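2-hydroxyisobutyryl-CoA synthetase (Aquincola tertiaricarbonis, PDB 6HDY) belongs to the ANL superfamily of AMP-binding enzymes, which pair a large N-terminal domain with a smaller C-terminal one. Local coordinates at residues A[58-63]-A[334-339]; A[391-396]-A[435-440]. All coordinates share one frame; numbering follows the deposited sequence.

Contact 1: A[58-63]-A[334-339]; sequences CQYAWE and SQPMIR
Cys58 and Ala61, one turn apart on a helix, are nearest by their CA atoms to Ile338 and Pro336 of the loop segment 334-339, at 7.8 Å for Cys58 and Ile338 and 7.6 Å for Ala61 and Pro336. The helix packs on the loop through apolar side chains, with no hydrogen bond between the two segments. Ile338 does most of the work by dividing its two branches. Its longer arm ends with CD1 3.5 Å from Ala61 CB, while the other branch sets CG2 4.1 Å from Cys58 SG. With CG1 beside the backbone N (chi1 -50°) and CG2 beside the carbonyl carbon, the two branches of this beta-branched side chain reach different residues of the helix. Two residues earlier in the loop, Pro336 brings CG to the edge of the Tyr60 ring, near the ring plane, 4.3 Å from CE2. This edge contact is apolar, whereas the hydroxyl at the far end of the ring is hydrogen-bonded to Thr333 O. The ring thus has an apolar flank and a polar anchor on the same connection. In the fold, helix 43-64 packs here on the link between antiparallel strands 322-329 and 340-347. Trp72 of helix 66-74 touches both Cys58 and Ile338, Tyr68 of that helix hydrogen-bonds to the backbone of Pro336 and Ile338, and Phe88 of helix 85-91 adds another apolar neighbour to Ile338.

Contact 2: A[391-396]-A[435-440]; sequences NQMSGY and RTEASH
Met393 reaches helix 428-446 from the loop that follows helix 383-391, and its CA is 7.8 Å from that of Ala438. Taken in sequence, the loop illustrates how one long side chain can span the distance between two backbones. Asn391 and Gln392 come first, and their carbonyl oxygens are held from outside the segment: Asn391 O accepts a bond from Arg263 NE and Gln392 O one from Arg441 NH2. At Met393 the side chain heads for the helix, with CG beside the backbone N and the chain extended at chi2 (-171°) before it bends at chi3 (71°). Its sulfur passes Ala438, SD lying 3.8 Å from CA and 4.3 Å from CB of that residue. Beyond the bend the methyl rests against the helix backbone, with Met393 CE 3.7 Å from Glu437 O and 3.8 Å from Ala438 N. The same methyl lies 4.2 Å from Glu437 CB, so the base of the acidic side chain supplies apolar surface while its carboxylate forms a salt bridge through OE2 with Arg441. Ser394 and Gly395 then complete a type I beta turn, closed by the bond from Tyr396 N to Met393 O at 3.3 Å, and Tyr396 opens strand 396-397. Across the segments the contact is entirely van der Waals. It joins the loop between helix 383-391 and strand 396-397 to helix 428-446 in the C-terminal domain; that second helix packs against strand 450-454 through Ser439 and Arg435, while helix 258-268 supplies Arg263 to the loop.

Both contacts set a helix against a loop with no hydrogen bond between the segments, yet they share no secondary-structure element and lie on opposite sides of the chain's centre, with centres 49 Å and nearest atoms about 31 Å apart. Both are largely buried. Contact 1 spreads over three apolar pairs and buries 202 Å², joining parts of the chain 271 residues apart. Contact 2 is smaller, at 112 Å², relies on one methionine and includes a partly exposed glutamate; its segments are 39 residues apart within the C-terminal domain. Polar bonds to surrounding residues accompany the apolar contacts in each, with tyrosine hydroxyls among others around contact 1 and arginines prominent around contact 2.

Contact 1: A[58-63]-A[334-339]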
loop_
_atom_site.group_PDB
_atom_site.type_symbol
_atom_site.label_atom_id
_atom_site.label_comp_id
_atom_site.label_asym_id
_atom_site.label_seq_id
_atom_site.Cartn_x
_atom_site.Cartn_y
_atom_site.Cartn_z
ATOM N N CYS A 58 -33.350 -0.625 -2.757
ATOM C CA CYS A 58 -34.024 -1.914 -2.654
ATOM C C CYS A 58 -34.558 -2.396 -3.995
ATOM O O CYS A 58 -34.535 -3.597 -4.259
ATOM C CB CYS A 58 -35.112 -1.872 -1.585
ATOM S SG CYS A 58 -34.475 -1.959 0.105
ATOM N N GLN A 59 -35.013 -1.463 -4.852
ATOM C CA GLN A 59 -35.496 -1.776 -6.197
ATOM C C GLN A 59 -34.280 -2.151 -7.039
ATOM O O GLN A 59 -34.318 -3.126 -7.792
ATOM C CB GLN A 59 -36.213 -0.567 -6.814
ATOM C CG GLN A 59 -37.645 -0.376 -6.321
ATOM C CD GLN A 59 -38.147 1.054 -6.415
ATOM O OE1 GLN A 59 -37.714 1.852 -7.260
ATOM N NE2 GLN A 59 -39.110 1.401 -5.567
ATOM N N TYR A 60 -33.174 -1.405 -6.861
ATOM C CA TYR A 60 -31.929 -1.667 -7.576
ATOM C C TYR A 60 -31.394 -3.064 -7.226
ATOM O O TYR A 60 -31.040 -3.799 -8.128
ATOM C CB TYR A 60 -30.897 -0.540 -7.341
ATOM C CG TYR A 60 -29.525 -0.860 -7.913
ATOM C CD1 TYR A 60 -29.237 -0.638 -9.262
ATOM C CD2 TYR A 60 -28.523 -1.410 -7.114
ATOM C CE1 TYR A 60 -27.980 -0.929 -9.787
ATOM C CE2 TYR A 60 -27.276 -1.734 -7.640
ATOM C CZ TYR A 60 -27.009 -1.491 -8.976
ATOM O OH TYR A 60 -25.787 -1.846 -9.490
ATOM N N ALA A 61 -31.388 -3.439 -5.930
ATOM C CA ALA A 61 -30.889 -4.740 -5.461
ATOM C C ALA A 61 -31.782 -5.890 -5.915
ATOM O O ALA A 61 -31.284 -6.929 -6.320
ATOM C CB ALA A 61 -30.748 -4.734 -3.952
ATOM N N TRP A 62 -33.106 -5.689 -5.895
ATOM C CA TRP A 62 -34.085 -6.679 -6.367
ATOM C C TRP A 62 -33.859 -7.008 -7.835
ATOM O O TRP A 62 -34.037 -8.153 -8.251
ATOM C CB TRP A 62 -35.486 -6.106 -6.203
ATOM C CG TRP A 62 -36.606 -7.020 -6.585
ATOM C CD1 TRP A 62 -37.277 -7.047 -7.775
ATOM C CD2 TRP A 62 -37.278 -7.942 -5.721
ATOM N NE1 TRP A 62 -38.317 -7.947 -7.714
ATOM C CE2 TRP A 62 -38.360 -8.491 -6.454
ATOM C CE3 TRP A 62 -37.067 -8.369 -4.396
ATOM C CZ2 TRP A 62 -39.231 -9.444 -5.904
ATOM C CZ3 TRP A 62 -37.922 -9.319 -3.856
ATOM C CH2 TRP A 62 -38.988 -9.848 -4.606
ATOM N N GLU A 63 -33.473 -5.993 -8.614
ATOM C CA GLU A 63 -33.227 -6.112 -10.049
ATOM C C GLU A 63 -31.895 -6.756 -10.396
ATOM O O GLU A 63 -31.837 -7.482 -11.385
ATOM C CB GLU A 63 -33.295 -4.716 -10.703
ATOM C CG GLU A 63 -33.737 -4.715 -12.157
ATOM C CD GLU A 63 -35.149 -5.213 -12.384
ATOM O OE1 GLU A 63 -36.023 -4.956 -11.522
ATOM O OE2 GLU A 63 -35.377 -5.876 -13.422
ATOM N N SER A 334 -22.155 -1.332 -6.531
ATOM C CA SER A 334 -21.374 -2.589 -6.488
ATOM C C SER A 334 -21.351 -3.121 -5.056
ATOM O O SER A 334 -21.053 -2.354 -4.130
ATOM C CB SER A 334 -19.948 -2.375 -7.008
ATOM O OG SER A 334 -19.118 -1.764 -6.027
ATOM N N GLN A 335 -21.688 -4.427 -4.870
ATOM C CA GLN A 335 -21.793 -5.062 -3.543
ATOM C C GLN A 335 -22.557 -4.181 -2.538
ATOM O O GLN A 335 -22.049 -3.932 -1.446
ATOM C CB GLN A 335 -20.416 -5.508 -3.012
ATOM C CG GLN A 335 -19.795 -6.627 -3.886
ATOM C CD GLN A 335 -18.485 -7.136 -3.306
ATOM O OE1 GLN A 335 -17.603 -6.362 -2.931
ATOM N NE2 GLN A 335 -18.319 -8.452 -3.242
ATOM N N PRO A 336 -23.770 -3.631 -2.885
ATOM C CA PRO A 336 -24.457 -2.764 -1.909
ATOM C C PRO A 336 -24.910 -3.563 -0.695
ATOM O O PRO A 336 -25.408 -4.679 -0.829
ATOM C CB PRO A 336 -25.625 -2.165 -2.703
ATOM C CG PRO A 336 -25.907 -3.152 -3.773
ATOM C CD PRO A 336 -24.581 -3.801 -4.116
ATOM N N MET A 337 -24.668 -3.020 0.473
ATOM C CA MET A 337 -25.034 -3.647 1.739
ATOM C C MET A 337 -26.340 -3.055 2.230
ATOM O O MET A 337 -26.435 -1.838 2.411
ATOM C CB MET A 337 -23.946 -3.436 2.806
ATOM C CG MET A 337 -22.634 -4.157 2.565
ATOM S SD MET A 337 -22.637 -5.954 2.397
ATOM C CE MET A 337 -23.777 -6.432 3.454
ATOM N N ILE A 338 -27.362 -3.907 2.384
ATOM C CA ILE A 338 -28.681 -3.466 2.839
ATOM C C ILE A 338 -28.990 -4.142 4.160
ATOM O O ILE A 338 -29.299 -5.334 4.212
ATOM C CB ILE A 338 -29.814 -3.628 1.776
ATOM C CG1 ILE A 338 -29.399 -3.013 0.419
ATOM C CG2 ILE A 338 -31.120 -3.001 2.285
ATOM C CD1 ILE A 338 -30.225 -3.431 -0.723
ATOM N N ARG A 339 -28.906 -3.357 5.222
ATOM C CA ARG A 339 -29.133 -3.783 6.593
ATOM C C ARG A 339 -28.111 -4.835 7.008
ATOM O O ARG A 339 -28.467 -5.911 7.474
ATOM C CB ARG A 339 -30.613 -4.194 6.845
ATOM C CG ARG A 339 -31.451 -2.969 7.098
ATOM C CD ARG A 339 -32.926 -3.192 7.338
ATOM N NE ARG A 339 -33.243 -4.202 8.345
ATOM C CZ ARG A 339 -33.341 -3.984 9.652
ATOM N NH1 ARG A 339 -33.073 -2.785 10.157
ATOM N NH2 ARG A 339 -33.684 -4.968 10.468
#

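Contact 2: A[391-396]-A[435-440]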
loop_
_atom_site.group_PDB
_atom_site.type_symbol
_atom_site.label_atom_id
_atom_site.label_comp_id
_atom_site.label_asym_id
_atom_site.label_seq_id
_atom_site.Cartn_x
_atom_site.Cartn_y
_atom_site.Cartn_z
ATOM N N ASN A 391 -5.185 2.791 31.007
ATOM C CA ASN A 391 -4.629 3.968 30.348
ATOM C C ASN A 391 -4.830 5.245 31.157
ATOM O O ASN A 391 -4.168 6.243 30.888
ATOM C CB ASN A 391 -5.149 4.114 28.889
ATOM C CG ASN A 391 -4.362 3.288 27.899
ATOM O OD1 ASN A 391 -3.339 3.730 27.357
ATOM N ND2 ASN A 391 -4.779 2.041 27.681
ATOM N N GLN A 392 -5.718 5.203 32.159
ATOM C CA GLN A 392 -6.000 6.341 33.038
ATOM C C GLN A 392 -5.123 6.324 34.297
ATOM O O GLN A 392 -5.347 7.109 35.226
ATOM C CB GLN A 392 -7.502 6.437 33.358
ATOM C CG GLN A 392 -8.265 7.160 32.258
ATOM C CD GLN A 392 -9.753 7.224 32.474
ATOM O OE1 GLN A 392 -10.422 6.211 32.723
ATOM N NE2 GLN A 392 -10.317 8.418 32.305
ATOM N N MET A 393 -4.088 5.458 34.289
ATOM C CA MET A 393 -3.120 5.270 35.379
ATOM C C MET A 393 -1.726 5.727 34.917
ATOM O O MET A 393 -1.234 5.248 33.885
ATOM C CB MET A 393 -3.057 3.797 35.823
ATOM C CG MET A 393 -4.384 3.202 36.235
ATOM S SD MET A 393 -4.167 1.560 36.974
ATOM C CE MET A 393 -3.381 2.045 38.595
ATOM N N SER A 394 -1.092 6.640 35.696
ATOM C CA SER A 394 0.230 7.223 35.397
ATOM C C SER A 394 1.377 6.189 35.334
ATOM O O SER A 394 2.325 6.392 34.562
ATOM C CB SER A 394 0.571 8.361 36.373
ATOM O OG SER A 394 0.443 7.997 37.741
ATOM N N GLY A 395 1.269 5.123 36.138
ATOM C CA GLY A 395 2.249 4.041 36.244
ATOM C C GLY A 395 2.149 2.943 35.202
ATOM O O GLY A 395 3.040 2.092 35.113
ATOM N N TYR A 396 1.061 2.937 34.411
ATOM C CA TYR A 396 0.824 1.952 33.343
ATOM C C TYR A 396 1.803 2.149 32.148
ATOM O O TYR A 396 1.957 3.267 31.661
ATOM C CB TYR A 396 -0.643 2.022 32.912
ATOM C CG TYR A 396 -0.999 1.201 31.691
ATOM C CD1 TYR A 396 -1.026 -0.191 31.745
ATOM C CD2 TYR A 396 -1.338 1.816 30.488
ATOM C CE1 TYR A 396 -1.381 -0.950 30.634
ATOM C CE2 TYR A 396 -1.709 1.068 29.374
ATOM C CZ TYR A 396 -1.736 -0.316 29.454
ATOM O OH TYR A 396 -2.054 -1.061 28.346
ATOM N N ARG A 435 1.420 -2.938 40.746
ATOM C CA ARG A 435 0.702 -4.207 40.539
ATOM C C ARG A 435 -0.594 -4.275 41.377
ATOM O O ARG A 435 -1.648 -4.600 40.830
ATOM C CB ARG A 435 1.609 -5.413 40.859
ATOM C CG ARG A 435 1.155 -6.724 40.209
ATOM C CD ARG A 435 1.995 -7.923 40.625
ATOM N NE ARG A 435 1.882 -8.181 42.065
ATOM C CZ ARG A 435 0.926 -8.914 42.627
ATOM N NH1 ARG A 435 -0.003 -9.497 41.878
ATOM N NH2 ARG A 435 0.900 -9.080 43.946
ATOM N N THR A 436 -0.519 -3.905 42.672
ATOM C CA THR A 436 -1.660 -3.873 43.595
ATOM C C THR A 436 -2.654 -2.752 43.228
ATOM O O THR A 436 -3.866 -2.982 43.251
ATOM C CB THR A 436 -1.198 -3.821 45.069
ATOM O OG1 THR A 436 -0.492 -2.601 45.330
ATOM C CG2 THR A 436 -0.343 -5.007 45.450
ATOM N N GLU A 437 -2.148 -1.558 42.880
ATOM C CA GLU A 437 -3.002 -0.425 42.491
ATOM C C GLU A 437 -3.760 -0.659 41.164
ATOM O O GLU A 437 -4.911 -0.224 41.041
ATOM C CB GLU A 437 -2.213 0.887 42.463
ATOM C CG GLU A 437 -2.696 1.884 43.504
ATOM C CD GLU A 437 -3.923 2.680 43.099
ATOM O OE1 GLU A 437 -5.052 2.161 43.264
ATOM O OE2 GLU A 437 -3.757 3.824 42.617
ATOM N N ALA A 438 -3.115 -1.343 40.185
ATOM C CA ALA A 438 -3.721 -1.716 38.896
ATOM C C ALA A 438 -4.887 -2.679 39.186
ATOM O O ALA A 438 -6.000 -2.424 38.737
ATOM C CB ALA A 438 -2.691 -2.392 37.995
ATOM N N SER A 439 -4.640 -3.725 40.011
ATOM C CA SER A 439 -5.630 -4.713 40.481
ATOM C C SER A 439 -6.864 -4.022 41.095
ATOM O O SER A 439 -7.971 -4.259 40.623
ATOM C CB SER A 439 -4.992 -5.675 41.484
ATOM O OG SER A 439 -5.942 -6.552 42.057
ATOM N N HIS A 440 -6.658 -3.120 42.067
ATOM C CA HIS A 440 -7.717 -2.361 42.735
ATOM C C HIS A 440 -8.529 -1.522 41.764
ATOM O O HIS A 440 -9.749 -1.637 41.771
ATOM C CB HIS A 440 -7.136 -1.476 43.857
ATOM C CG HIS A 440 -8.152 -0.633 44.579
ATOM N ND1 HIS A 440 -8.822 -1.105 45.702
ATOM C CD2 HIS A 440 -8.548 0.644 44.340
ATOM C CE1 HIS A 440 -9.606 -0.110 46.099
ATOM N NE2 HIS A 440 -9.478 0.963 45.310
#